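Side-chain contacts in hypothetical protein CC0527 (Caulobacter vibrioides, PDB 2O0Q), which is of unknown function, but belongs to the DUF952 family, grouped with the ADP-ribosyl clan of proteins: residues 8-11 against 12-15; 48-51 against 52-55; 74-78 against 79-83. All coordinates share one frame; numbering follows the deposited sequence.

The three contacts are local and follow one another along a single small chain. Interaction 1 lies where strand 3-9 passes into helix 10-19, interaction 2 where helix 39-49 gives way to the loop before strand 56-62, and interaction 3 at the turn between strands 70-74 and 80-84. Interactions 1 and 3 both reach the six-stranded antiparallel sheet, on opposite sides of the chain's centre, with centres about 25 Å apart. Interaction 2 touches both: Asn55 O probably accepts a hydrogen bond from Arg10 N, and Lys48 and Trp49 pack on Arg76. Interaction 2 thus links the other two, which do not touch each other.

Interaction 1: 8-11 against 12-15; sequences LSRA and EWDA
Ser9 and Glu12 form a capping box at the start of helix 10-19, directly where strand 3-9 ends. Each side chain bonds to the other's backbone N: Glu12 N donates to Ser9 OG at 3.1 Å, and Ser9 N donates to Glu12 OE1 at 3.3 Å. The hydroxyl also donates to the carboxylate, Ser9 OG to Glu12 OE1 2.9 Å, and OE1 therefore takes two donors, both on its anti side and both somewhat out of the carboxylate plane. With chi1 at 71°, Ser9 OG lies between its own backbone N and carbonyl carbon, which turns it to the first turn of the helix. Regular helix bonds continue from there, Trp13 N to Ser9 O and Asp14 N to Arg10 O.

The apolar part is made by Leu8, whose CD1 rests 3.7 Å from Glu12 CB while CD2 approaches Trp13 CB. Leu8 and Trp13 both pack on Val57 and Leu59 of strand 56-62, so the helix start is laid against the sheet on this side.

Charged groups occupy another flank. Arg10 folds back through bends at chi2 and chi3, and its guanidinium, which also forms a salt bridge to Asp98 through NH2, meets Trp13 and Asp14. The indole NE1 bonds to Glu96, and Arg10 NH1 comes to 3.6 Å from Trp13 CD1 at the edge of the ring. The salt bridge from Arg10 NH1 to Asp14 OD1, 3.2 Å long, lies in the guanidinium plane but meets the syn side of the carboxylate 30° out of its plane.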
# COMPACT_ATOMS: atom_id res chain seq x y z
N LEU A 8 -3.73 1.02 -3.92
CA LEU A 8 -4.19 0.22 -5.05
C LEU A 8 -5.52 0.75 -5.58
O LEU A 8 -6.21 1.52 -4.91
CB LEU A 8 -4.34 -1.26 -4.66
CG LEU A 8 -5.60 -1.76 -3.94
CD1 LEU A 8 -5.53 -3.27 -3.82
CD2 LEU A 8 -5.73 -1.14 -2.57
N SER A 9 -5.87 0.33 -6.78
CA SER A 9 -7.12 0.77 -7.40
C SER A 9 -8.32 0.15 -6.70
O SER A 9 -8.21 -0.90 -6.06
CB SER A 9 -7.15 0.39 -8.88
OG SER A 9 -7.30 -1.01 -9.04
N ARG A 10 -9.47 0.81 -6.81
CA ARG A 10 -10.70 0.30 -6.21
C ARG A 10 -11.01 -1.08 -6.82
O ARG A 10 -11.45 -1.99 -6.12
CB ARG A 10 -11.85 1.28 -6.48
CG ARG A 10 -13.26 0.72 -6.26
CD ARG A 10 -13.44 0.10 -4.89
NE ARG A 10 -13.27 1.05 -3.79
CZ ARG A 10 -13.49 0.76 -2.52
NH1 ARG A 10 -13.90 -0.46 -2.18
NH2 ARG A 10 -13.30 1.68 -1.57
N ALA A 11 -10.76 -1.22 -8.11
CA ALA A 11 -11.01 -2.49 -8.79
C ALA A 11 -10.21 -3.61 -8.13
O ALA A 11 -10.74 -4.68 -7.84
CB ALA A 11 -10.64 -2.38 -10.26
N GLU A 12 -8.93 -3.35 -7.90
CA GLU A 12 -8.08 -4.36 -7.29
C GLU A 12 -8.50 -4.69 -5.87
O GLU A 12 -8.42 -5.85 -5.45
CB GLU A 12 -6.62 -3.90 -7.34
CG GLU A 12 -6.05 -3.97 -8.76
CD GLU A 12 -4.70 -3.28 -8.88
OE1 GLU A 12 -4.64 -2.06 -8.61
OE2 GLU A 12 -3.72 -3.96 -9.26
N TRP A 13 -8.95 -3.69 -5.12
CA TRP A 13 -9.38 -3.93 -3.75
C TRP A 13 -10.68 -4.74 -3.73
O TRP A 13 -10.81 -5.68 -2.93
CB TRP A 13 -9.57 -2.60 -3.01
CG TRP A 13 -9.95 -2.74 -1.55
CD1 TRP A 13 -10.92 -2.04 -0.89
CD2 TRP A 13 -9.37 -3.63 -0.59
NE1 TRP A 13 -10.98 -2.44 0.42
CE2 TRP A 13 -10.04 -3.41 0.64
CE3 TRP A 13 -8.35 -4.59 -0.63
CZ2 TRP A 13 -9.73 -4.12 1.81
CZ3 TRP A 13 -8.03 -5.30 0.54
CH2 TRP A 13 -8.73 -5.06 1.74
N ASP A 14 -11.63 -4.41 -4.60
CA ASP A 14 -12.88 -5.16 -4.65
C ASP A 14 -12.56 -6.60 -5.05
O ASP A 14 -13.11 -7.56 -4.48
CB ASP A 14 -13.87 -4.56 -5.65
CG ASP A 14 -14.51 -3.29 -5.16
OD1 ASP A 14 -14.50 -3.03 -3.94
OD2 ASP A 14 -15.05 -2.54 -6.00
N ALA A 15 -11.68 -6.76 -6.03
CA ALA A 15 -11.28 -8.07 -6.51
C ALA A 15 -10.63 -8.85 -5.37
O ALA A 15 -10.81 -10.07 -5.25
CB ALA A 15 -10.31 -7.94 -7.67

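Interaction 2: 48-51 against 52-55; sequences KWFR and GQAN
Phe50 and Gln53 close a type II beta turn, with Arg51 and Gly52 at its corners, that follows the end of helix 39-49. The closer part of the contact is made by the side chains of the first two. The Gln53 side chain runs back along the turn until its amide reaches the phenyl ring, NE2 lying 3.8 Å from Phe50 CD1. Ring and amide planes stand 50° apart, so the two groups meet aslant rather than stacked. Gln53 CG lies anti to its own carbonyl carbon (chi1 -68°) and the chain is extended beyond it, which carries the amide back toward the helix end. Phe50 also packs on Pro107. Between the backbones, Gln53 N donates a weak hydrogen bond to Phe50 O at 3.3 Å.

On the exposed side, a water rather than a direct bond links the amide to the backbone. It accepts from Gln53 NE2 at 2.7 Å and donates to Arg51 O at 2.8 Å, with a third, weak bond to Trp49 O. The Arg51 side chain leads off the turn, where NH1 bonds to Ala47 O, and Gly52 is exposed.

Gly52 has a positive phi of 79°, and the arrangement is a type II beta turn, with glycine at its third position, that takes the chain from the end of helix 39-49 toward strand 56-62.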
# COMPACT_ATOMS: atom_id res chain seq x y z
N LYS A 48 5.01 9.22 -6.75
CA LYS A 48 5.83 8.57 -7.75
C LYS A 48 5.10 7.66 -8.74
O LYS A 48 5.32 7.77 -9.95
CB LYS A 48 6.95 7.79 -7.05
CG LYS A 48 8.04 7.28 -7.97
CD LYS A 48 9.11 6.57 -7.17
CE LYS A 48 10.24 6.09 -8.06
NZ LYS A 48 11.19 5.21 -7.31
N TRP A 49 4.22 6.79 -8.25
CA TRP A 49 3.55 5.84 -9.14
C TRP A 49 2.04 5.94 -9.35
O TRP A 49 1.49 5.22 -10.19
CB TRP A 49 3.83 4.41 -8.68
CG TRP A 49 5.20 4.19 -8.14
CD1 TRP A 49 5.61 4.38 -6.86
CD2 TRP A 49 6.34 3.73 -8.87
NE1 TRP A 49 6.94 4.07 -6.73
CE2 TRP A 49 7.42 3.66 -7.95
CE3 TRP A 49 6.57 3.36 -10.20
CZ2 TRP A 49 8.70 3.25 -8.33
CZ3 TRP A 49 7.84 2.95 -10.58
CH2 TRP A 49 8.89 2.90 -9.64
N PHE A 50 1.36 6.82 -8.62
CA PHE A 50 -0.09 6.89 -8.76
C PHE A 50 -0.69 8.21 -9.23
O PHE A 50 -1.89 8.43 -9.07
CB PHE A 50 -0.74 6.47 -7.44
CG PHE A 50 -0.47 5.04 -7.07
CD1 PHE A 50 -1.21 4.01 -7.64
CD2 PHE A 50 0.54 4.72 -6.17
CE1 PHE A 50 -0.94 2.67 -7.32
CE2 PHE A 50 0.82 3.39 -5.84
CZ PHE A 50 0.08 2.36 -6.42
N ARG A 51 0.13 9.06 -9.84
CA ARG A 51 -0.35 10.35 -10.33
C ARG A 51 -1.47 10.23 -11.36
O ARG A 51 -1.37 9.43 -12.30
CB ARG A 51 0.79 11.15 -10.94
CG ARG A 51 1.91 11.47 -9.99
CD ARG A 51 2.69 12.71 -10.45
NE ARG A 51 3.33 12.56 -11.75
CZ ARG A 51 4.37 11.77 -12.00
NH1 ARG A 51 4.92 11.03 -11.04
NH2 ARG A 51 4.91 11.75 -13.22
N GLY A 52 -2.51 11.03 -11.18
CA GLY A 52 -3.63 11.05 -12.11
C GLY A 52 -4.65 9.95 -12.01
O GLY A 52 -5.68 9.98 -12.69
N GLN A 53 -4.40 8.97 -11.15
CA GLN A 53 -5.32 7.85 -10.99
C GLN A 53 -6.46 8.13 -10.03
O GLN A 53 -6.24 8.39 -8.85
CB GLN A 53 -4.56 6.60 -10.55
CG GLN A 53 -3.62 6.05 -11.62
CD GLN A 53 -2.96 4.76 -11.19
OE1 GLN A 53 -3.62 3.82 -10.75
NE2 GLN A 53 -1.64 4.70 -11.33
N ALA A 54 -7.68 8.06 -10.54
CA ALA A 54 -8.85 8.29 -9.70
C ALA A 54 -9.31 6.97 -9.10
O ALA A 54 -8.91 5.89 -9.56
CB ALA A 54 -9.97 8.91 -10.54
N ASN A 55 -10.14 7.05 -8.07
CA ASN A 55 -10.68 5.87 -7.41
C ASN A 55 -9.62 4.99 -6.76
O ASN A 55 -9.70 3.76 -6.84
CB ASN A 55 -11.49 5.04 -8.40
CG ASN A 55 -12.58 5.85 -9.07
OD1 ASN A 55 -13.42 6.46 -8.40
ND2 ASN A 55 -12.59 5.85 -10.40
O HOH W 1 -0.39 6.82 -12.55

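Interaction 3: 74-78 against 79-83; sequences ASRGG and ARFPH
Arg76 lays its guanidinium against the end of the Phe81 ring. The CZ atom of Phe81 sits over the centre of the guanidinium, 3.5 Å from Arg76 CZ, but the two planes are steeply inclined at 74°, so it is the rim of the phenyl ring that faces the flat cationic group. The aliphatic part joins in as well: Arg76 CB is 3.5 Å from Phe81 CE1, and Ser75 CB lies beside CD1. Arg76 CG is anti to the backbone N (chi1 -158°), and the later bend at chi3 brings the guanidinium face up against CZ at the ring's end.

The backbone closes the hairpin between strands 70-74 and 80-84. Ser75 N donates to Ala79 O at 2.7 Å, nearly straight at 175°, and Ala79 N to Arg76 O at 3.1 Å. Gly77 and Gly78, both with positive phi, make the turn. Ala74 and Arg80 form a non-hydrogen-bonded antiparallel pair.

Glu44 forms a salt bridge with Arg76 NE, and Thr45 bonds to NH2, both from helix 39-49. Arg76 N is buried here without a hydrogen-bond partner. Since the ring's rim, not its pi face, meets the guanidinium, the contact reads as van der Waals packing rather than a cation-pi stack.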
# COMPACT_ATOMS: atom_id res chain seq x y z
N ALA A 74 16.30 -2.42 2.55
CA ALA A 74 16.89 -1.13 2.20
C ALA A 74 16.68 -0.86 0.72
O ALA A 74 17.21 -1.59 -0.14
CB ALA A 74 18.38 -1.13 2.53
N SER A 75 15.92 0.18 0.40
CA SER A 75 15.62 0.49 -0.99
C SER A 75 15.79 1.98 -1.32
O SER A 75 16.88 2.53 -1.19
CB SER A 75 14.19 0.01 -1.31
OG SER A 75 13.85 0.22 -2.66
N ARG A 76 14.69 2.60 -1.73
CA ARG A 76 14.68 4.01 -2.12
C ARG A 76 15.32 4.96 -1.11
O ARG A 76 14.90 5.03 0.04
CB ARG A 76 13.23 4.45 -2.38
CG ARG A 76 13.08 5.68 -3.26
CD ARG A 76 11.62 5.83 -3.69
NE ARG A 76 10.75 6.28 -2.60
CZ ARG A 76 9.48 5.92 -2.47
NH1 ARG A 76 8.90 5.11 -3.34
NH2 ARG A 76 8.76 6.41 -1.46
N GLY A 77 16.34 5.68 -1.56
CA GLY A 77 17.02 6.63 -0.69
C GLY A 77 17.65 6.00 0.54
O GLY A 77 17.90 6.70 1.53
N GLY A 78 17.89 4.70 0.50
CA GLY A 78 18.50 4.02 1.63
C GLY A 78 17.53 3.64 2.73
O GLY A 78 17.92 3.00 3.71
N ALA A 79 16.27 4.03 2.59
CA ALA A 79 15.26 3.72 3.59
C ALA A 79 14.78 2.27 3.43
O ALA A 79 14.77 1.74 2.32
CB ALA A 79 14.09 4.68 3.47
N ARG A 80 14.40 1.63 4.54
CA ARG A 80 13.91 0.25 4.49
C ARG A 80 12.42 0.20 4.20
O ARG A 80 11.62 0.76 4.95
CB ARG A 80 14.19 -0.48 5.81
CG ARG A 80 15.65 -0.81 6.06
CD ARG A 80 15.81 -1.66 7.32
NE ARG A 80 17.20 -2.04 7.59
CZ ARG A 80 17.93 -2.84 6.83
NH1 ARG A 80 17.42 -3.37 5.73
NH2 ARG A 80 19.18 -3.13 7.18
N PHE A 81 12.06 -0.45 3.11
CA PHE A 81 10.66 -0.57 2.73
C PHE A 81 10.08 -1.92 3.12
O PHE A 81 10.74 -2.95 3.00
CB PHE A 81 10.48 -0.36 1.22
CG PHE A 81 10.53 1.09 0.80
CD1 PHE A 81 11.72 1.81 0.85
CD2 PHE A 81 9.37 1.74 0.38
CE1 PHE A 81 11.76 3.15 0.49
CE2 PHE A 81 9.40 3.09 0.02
CZ PHE A 81 10.59 3.80 0.07
N PRO A 82 8.84 -1.93 3.62
CA PRO A 82 8.22 -3.19 4.02
C PRO A 82 7.76 -3.95 2.78
O PRO A 82 6.97 -3.43 1.99
CB PRO A 82 7.06 -2.74 4.90
CG PRO A 82 6.66 -1.44 4.30
CD PRO A 82 7.98 -0.77 3.96
N HIS A 83 8.28 -5.16 2.61
CA HIS A 83 7.95 -6.03 1.49
C HIS A 83 7.30 -7.32 2.03
O HIS A 83 7.92 -8.04 2.81
CB HIS A 83 9.22 -6.40 0.70
CG HIS A 83 9.88 -5.23 0.02
ND1 HIS A 83 9.24 -4.04 -0.22
CD2 HIS A 83 11.11 -5.12 -0.53
CE1 HIS A 83 10.04 -3.24 -0.91
NE2 HIS A 83 11.19 -3.87 -1.11